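Local atomic coordinates of GNAT family acetyltransferase (Mycobacterium smegmatis, PDB entry 6C30), a protein that probably transfers an acetyl group from acetyl-CoA to an amino group of its substrate, as a RimJ-type N-acetyltransferase of the GNAT family. Residues H149-V155 with H190-T196; P11-V17 with M87-V91. One frame throughout, in Å; residues are numbered along the deposited sequence.

Interaction 1. Residues H149-V155 with H190-T196; sequences HRIEATV and HLLVAIT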
loop_
_atom_site.group_PDB
_atom_site.type_symbol
_atom_site.label_atom_id
_atom_site.label_comp_id
_atom_site.label_asym_id
_atom_site.label_seq_id
_atom_site.Cartn_x
_atom_site.Cartn_y
_atom_site.Cartn_z
ATOM N N HIS A 149 8.127 -21.202 13.786
ATOM C CA HIS A 149 7.288 -22.229 14.393
ATOM C C HIS A 149 6.391 -21.699 15.518
ATOM O O HIS A 149 5.355 -22.279 15.820
ATOM C CB HIS A 149 8.173 -23.363 14.929
ATOM C CG HIS A 149 7.415 -24.416 15.675
ATOM N ND1 HIS A 149 7.432 -24.514 17.049
ATOM C CD2 HIS A 149 6.592 -25.399 15.237
ATOM C CE1 HIS A 149 6.664 -25.522 17.426
ATOM N NE2 HIS A 149 6.140 -26.073 16.344
ATOM N N ARG A 150 6.782 -20.579 16.117
ATOM C CA ARG A 150 6.106 -20.078 17.305
ATOM C C ARG A 150 6.172 -18.557 17.351
ATOM O O ARG A 150 7.195 -17.969 17.004
ATOM C CB ARG A 150 6.747 -20.692 18.554
ATOM C CG ARG A 150 6.193 -20.237 19.892
ATOM C CD ARG A 150 6.804 -21.055 21.048
ATOM N NE ARG A 150 6.315 -20.583 22.340
ATOM C CZ ARG A 150 6.769 -19.496 22.954
ATOM N NH1 ARG A 150 7.743 -18.782 22.398
ATOM N NH2 ARG A 150 6.256 -19.129 24.120
ATOM N N ILE A 151 5.074 -17.936 17.765
ATOM C CA ILE A 151 5.049 -16.509 18.056
ATOM C C ILE A 151 4.462 -16.297 19.447
ATOM O O ILE A 151 3.437 -16.898 19.805
ATOM C CB ILE A 151 4.234 -15.734 17.006
ATOM C CG1 ILE A 151 4.925 -15.801 15.635
ATOM C CG2 ILE A 151 4.022 -14.283 17.430
ATOM C CD1 ILE A 151 6.294 -15.142 15.589
ATOM N N GLU A 152 5.121 -15.463 20.248
ATOM C CA GLU A 152 4.632 -15.137 21.576
ATOM C C GLU A 152 4.399 -13.642 21.718
ATOM O O GLU A 152 4.846 -12.857 20.876
ATOM C CB GLU A 152 5.621 -15.603 22.648
ATOM C CG GLU A 152 6.945 -14.848 22.594
ATOM C CD GLU A 152 7.956 -15.319 23.622
ATOM O OE1 GLU A 152 8.870 -14.534 23.941
ATOM O OE2 GLU A 152 7.862 -16.470 24.110
ATOM N N ALA A 153 3.694 -13.261 22.774
ATOM C CA ALA A 153 3.486 -11.850 23.103
ATOM C C ALA A 153 3.399 -11.700 24.606
ATOM O O ALA A 153 3.091 -12.663 25.326
ATOM C CB ALA A 153 2.224 -11.302 22.446
ATOM N N THR A 154 3.707 -10.501 25.093
ATOM C CA THR A 154 3.585 -10.214 26.517
ATOM C C THR A 154 2.605 -9.065 26.722
ATOM O O THR A 154 2.526 -8.129 25.910
ATOM C CB THR A 154 4.953 -9.891 27.164
ATOM O OG1 THR A 154 5.598 -8.847 26.422
ATOM C CG2 THR A 154 5.837 -11.124 27.153
ATOM N N VAL A 155 1.826 -9.151 27.791
ATOM C CA VAL A 155 0.764 -8.186 28.020
ATOM C C VAL A 155 0.491 -8.115 29.518
ATOM O O VAL A 155 0.439 -9.146 30.180
ATOM C CB VAL A 155 -0.513 -8.576 27.217
ATOM C CG1 VAL A 155 -0.963 -10.004 27.531
ATOM C CG2 VAL A 155 -1.633 -7.578 27.464
ATOM N N HIS A 190 3.970 -9.344 33.478
ATOM C CA HIS A 190 3.345 -9.494 32.168
ATOM C C HIS A 190 2.953 -10.951 31.961
ATOM O O HIS A 190 3.747 -11.856 32.248
ATOM C CB HIS A 190 4.292 -9.063 31.039
ATOM C CG HIS A 190 4.424 -7.577 30.870
ATOM N ND1 HIS A 190 5.001 -6.767 31.823
ATOM C CD2 HIS A 190 4.078 -6.763 29.840
ATOM C CE1 HIS A 190 4.989 -5.514 31.396
ATOM N NE2 HIS A 190 4.444 -5.487 30.193
ATOM N N LEU A 191 1.734 -11.185 31.487
ATOM C CA LEU A 191 1.363 -12.499 30.978
ATOM C C LEU A 191 2.147 -12.806 29.716
ATOM O O LEU A 191 2.439 -11.906 28.927
ATOM C CB LEU A 191 -0.135 -12.561 30.680
ATOM C CG LEU A 191 -1.044 -12.535 31.909
ATOM C CD1 LEU A 191 -2.416 -12.049 31.512
ATOM C CD2 LEU A 191 -1.121 -13.908 32.562
ATOM N N LEU A 192 2.504 -14.069 29.545
ATOM C CA LEU A 192 3.087 -14.555 28.313
ATOM C C LEU A 192 2.026 -15.360 27.585
ATOM O O LEU A 192 1.451 -16.294 28.159
ATOM C CB LEU A 192 4.320 -15.423 28.600
ATOM C CG LEU A 192 5.001 -16.061 27.393
ATOM C CD1 LEU A 192 5.617 -14.992 26.505
ATOM C CD2 LEU A 192 6.063 -17.072 27.824
ATOM N N VAL A 193 1.762 -15.001 26.337
ATOM C CA VAL A 193 0.813 -15.751 25.519
ATOM C C VAL A 193 1.524 -16.218 24.246
ATOM O O VAL A 193 2.538 -15.638 23.857
ATOM C CB VAL A 193 -0.453 -14.920 25.176
ATOM C CG1 VAL A 193 -1.124 -14.398 26.443
ATOM C CG2 VAL A 193 -0.122 -13.769 24.226
ATOM N N ALA A 194 1.018 -17.269 23.598
ATOM C CA ALA A 194 1.731 -17.852 22.473
ATOM C C ALA A 194 0.819 -18.647 21.556
ATOM O O ALA A 194 -0.276 -19.071 21.940
ATOM C CB ALA A 194 2.860 -18.755 22.962
ATOM N N ILE A 195 1.292 -18.851 20.338
ATOM C CA ILE A 195 0.627 -19.736 19.395
ATOM C C ILE A 195 1.711 -20.384 18.533
ATOM O O ILE A 195 2.741 -19.762 18.262
ATOM C CB ILE A 195 -0.423 -18.957 18.548
ATOM C CG1 ILE A 195 -1.260 -19.919 17.698
ATOM C CG2 ILE A 195 0.232 -17.865 17.679
ATOM C CD1 ILE A 195 -2.390 -19.238 16.928
ATOM N N THR A 196 1.516 -21.643 18.141
ATOM C CA THR A 196 2.512 -22.296 17.295
ATOM C C THR A 196 1.902 -22.616 15.932
ATOM O O THR A 196 0.682 -22.572 15.764
ATOM C CB THR A 196 3.104 -23.580 17.949
ATOM O OG1 THR A 196 2.093 -24.592 18.060
ATOM C CG2 THR A 196 3.682 -23.279 19.328
#

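Interaction 2. Residues P11-V17 with M87-V91; sequences PGWPDTV and MLPFV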
loop_
_atom_site.group_PDB
_atom_site.type_symbol
_atom_site.label_atom_id
_atom_site.label_comp_id
_atom_site.label_asym_id
_atom_site.label_seq_id
_atom_site.Cartn_x
_atom_site.Cartn_y
_atom_site.Cartn_z
ATOM N N PRO A 11 14.780 -13.984 6.118
ATOM C CA PRO A 11 13.655 -14.484 5.323
ATOM C C PRO A 11 12.370 -13.699 5.594
ATOM O O PRO A 11 12.077 -13.381 6.746
ATOM C CB PRO A 11 13.515 -15.940 5.787
ATOM C CG PRO A 11 14.147 -15.964 7.146
ATOM C CD PRO A 11 15.278 -14.994 7.070
ATOM N N GLY A 12 11.624 -13.381 4.543
ATOM C CA GLY A 12 10.362 -12.685 4.700
ATOM C C GLY A 12 10.514 -11.189 4.909
ATOM O O GLY A 12 9.535 -10.510 5.192
ATOM N N TRP A 13 11.731 -10.679 4.746
ATOM C CA TRP A 13 11.996 -9.245 4.905
ATOM C C TRP A 13 12.912 -8.720 3.800
ATOM O O TRP A 13 13.899 -9.370 3.461
ATOM C CB TRP A 13 12.635 -8.953 6.265
ATOM C CG TRP A 13 12.886 -7.488 6.447
ATOM C CD1 TRP A 13 14.044 -6.811 6.200
ATOM C CD2 TRP A 13 11.932 -6.513 6.868
ATOM N NE1 TRP A 13 13.870 -5.469 6.448
ATOM C CE2 TRP A 13 12.582 -5.263 6.869
ATOM C CE3 TRP A 13 10.587 -6.582 7.252
ATOM C CZ2 TRP A 13 11.935 -4.086 7.253
ATOM C CZ3 TRP A 13 9.941 -5.409 7.627
ATOM C CH2 TRP A 13 10.617 -4.183 7.622
ATOM N N PRO A 14 12.604 -7.539 3.237
ATOM C CA PRO A 14 11.368 -6.776 3.432
ATOM C C PRO A 14 10.230 -7.380 2.625
ATOM O O PRO A 14 10.469 -8.095 1.652
ATOM C CB PRO A 14 11.731 -5.371 2.932
ATOM C CG PRO A 14 12.838 -5.578 1.970
ATOM C CD PRO A 14 13.576 -6.817 2.391
ATOM N N ASP A 15 8.999 -7.105 3.034
ATOM C CA ASP A 15 7.828 -7.616 2.335
ATOM C C ASP A 15 6.634 -6.792 2.766
ATOM O O ASP A 15 6.718 -6.028 3.740
ATOM C CB ASP A 15 7.606 -9.104 2.647
ATOM C CG ASP A 15 6.857 -9.838 1.544
ATOM O OD1 ASP A 15 6.390 -9.188 0.586
ATOM O OD2 ASP A 15 6.722 -11.080 1.651
ATOM N N THR A 16 5.531 -6.945 2.041
ATOM C CA THR A 16 4.246 -6.439 2.489
ATOM C C THR A 16 3.361 -7.625 2.854
ATOM O O THR A 16 3.642 -8.765 2.477
ATOM C CB THR A 16 3.565 -5.587 1.419
ATOM O OG1 THR A 16 3.232 -6.406 0.289
ATOM C CG2 THR A 16 4.485 -4.470 0.946
ATOM N N VAL A 17 2.306 -7.360 3.614
ATOM C CA VAL A 17 1.338 -8.395 3.962
ATOM C C VAL A 17 -0.049 -7.831 3.691
ATOM O O VAL A 17 -0.309 -6.655 3.949
ATOM C CB VAL A 17 1.454 -8.849 5.434
ATOM C CG1 VAL A 17 0.632 -10.114 5.657
ATOM C CG2 VAL A 17 2.919 -9.094 5.812
ATOM N N MET A 87 14.467 -8.753 13.577
ATOM C CA MET A 87 13.179 -8.074 13.706
ATOM C C MET A 87 12.516 -7.951 12.353
ATOM O O MET A 87 13.187 -7.989 11.320
ATOM C CB MET A 87 13.346 -6.678 14.305
ATOM C CG MET A 87 13.943 -6.636 15.703
ATOM S SD MET A 87 13.996 -4.967 16.412
ATOM C CE MET A 87 12.296 -4.781 16.925
ATOM N N LEU A 88 11.192 -7.798 12.363
ATOM C CA LEU A 88 10.450 -7.362 11.175
ATOM C C LEU A 88 9.532 -6.226 11.615
ATOM O O LEU A 88 8.463 -6.451 12.196
ATOM C CB LEU A 88 9.634 -8.491 10.527
ATOM C CG LEU A 88 10.418 -9.638 9.870
ATOM C CD1 LEU A 88 10.860 -10.703 10.870
ATOM C CD2 LEU A 88 9.582 -10.269 8.761
ATOM N N PRO A 89 9.959 -4.988 11.360
ATOM C CA PRO A 89 9.209 -3.814 11.818
ATOM C C PRO A 89 8.226 -3.294 10.766
ATOM O O PRO A 89 8.622 -2.621 9.814
ATOM C CB PRO A 89 10.313 -2.793 12.107
ATOM C CG PRO A 89 11.402 -3.146 11.108
ATOM C CD PRO A 89 11.341 -4.656 10.959
ATOM N N PHE A 90 6.948 -3.614 10.941
ATOM C CA PHE A 90 5.916 -3.162 10.019
ATOM C C PHE A 90 5.111 -1.984 10.541
ATOM O O PHE A 90 4.987 -1.753 11.753
ATOM C CB PHE A 90 4.921 -4.289 9.709
ATOM C CG PHE A 90 5.510 -5.476 9.004
ATOM C CD1 PHE A 90 5.707 -5.446 7.628
ATOM C CD2 PHE A 90 5.802 -6.647 9.701
ATOM C CE1 PHE A 90 6.219 -6.556 6.964
ATOM C CE2 PHE A 90 6.322 -7.761 9.043
ATOM C CZ PHE A 90 6.532 -7.710 7.674
ATOM N N VAL A 91 4.533 -1.268 9.587
ATOM C CA VAL A 91 3.503 -0.265 9.827
ATOM C C VAL A 91 2.162 -0.889 9.474
ATOM O O VAL A 91 2.049 -1.628 8.482
ATOM C CB VAL A 91 3.751 1.000 8.985
ATOM C CG1 VAL A 91 2.519 1.907 8.944
ATOM C CG2 VAL A 91 4.975 1.743 9.524
#

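Interaction 1. Residues H149-V155 with H190-T196
Ile151 and Ile195 face each other as an antiparallel hydrogen-bonded pair: Ile151 N donates to Ile195 O over 3.0 Å, and Ile195 N returns the bond to Ile151 O. Ala153 with Val193 and Val155 with Leu191 repeat the pattern, giving six backbone bonds. The last is the shortest and most bent, Leu191 N to Val155 O at 2.7 Å with 135° at the hydrogen. On the side of the sheet bearing these residues, Ala153 CB meets Val193 CG2 at 3.8 Å and Val155 leans on helix 160-169. Strand 150-155 also runs parallel to strand 114-121; in GNAT enzymes these two parallel strands splay apart to open the acetyl-CoA cleft, probably here too. On the other side, with CG anti to the backbone N (chi1 178°) and the chain extended on to NE, the Arg150 guanidinium passes Ala194, NH2 3.6 Å from Ala194 CB. Arg150 NH1 lies 2.9 Å from Glu152 OE2, meeting it from above the carboxylate plane, while NH2 takes the anti lone pair of the same oxygen. Leu192 CD1 packs 3.6 Å from Glu152 OE2. Farther out, Glu174 forms a second salt bridge with Arg150 NH2, and Ser114 OG is hydrogen-bonded to NH1. Where strand 186-196 ends, beside the start of 150-155, Thr196 CB lies over one face of the His149 ring, toward its rim, and Glu198 is hydrogen-bonded to both side chains.

Interaction 2. Residues P11-V17 with M87-V91
Trp13 reaches from the N-terminal loop onto strand 88-94, its CB 4.2 Å from Leu88 CD2. CB points toward the strand, and with CG anti to the backbone N (chi1 -179°) the indole continues that way, bringing Trp13 CE3 3.9 Å from Leu88 CB. Farther along the six-membered ring, Trp13 CZ3 approaches the face of Phe90, 4.0 Å from Phe90 CE1, in an edge-to-face pair with planes at 69°. At the far corner, Trp13 CH2 touches Pro89 CD at 3.4 Å and also lies against Pro89 O, with CZ2 against the Pro89 ring. Pro89 CD sits over the indole face as a CH-pi contact, 3.8 Å from the centroid of the Trp13 six-membered ring. Pro14, which follows a cis peptide bond, places its CB over the opposite face, and the indole is thus held between two prolines. In this GNAT fold the loop leads into strand 17-22, the first of the chain's mixed sheet, which pairs with strand 25-31, itself the neighbour of strand 88-94. Beyond the indole, Asp15 O lies at the edge of the Phe90 ring, 3.3 Å from Phe90 CE1, and is buried without a hydrogen-bonding partner. Gly12 O lies 3.6 Å from Leu88 CD2 and is hydrogen-bonded to His141. From the second subunit, Ala219 packs on Trp13.

From the N terminus, the chain passes through 11-17, forms strands 17-22 and 25-31 and several helices, and returns at 87-91, where interaction 2 closes a loop of 69 intervening residues. It then runs through strands 97-105 and 114-121 and helix 130-143 before interaction 1 opens at 149-155; helix 160-169 and strand 172-180 follow before strand 186-196 closes that second, shorter loop. The two loops are in series, neither crossing nor enclosing one another. Interaction 2 anchors the N-terminal segment to the first half of the mixed sheet, and interaction 1 joins strands in its second half. Their centres are 19 Å apart and their nearest atoms about 8 Å, without touching.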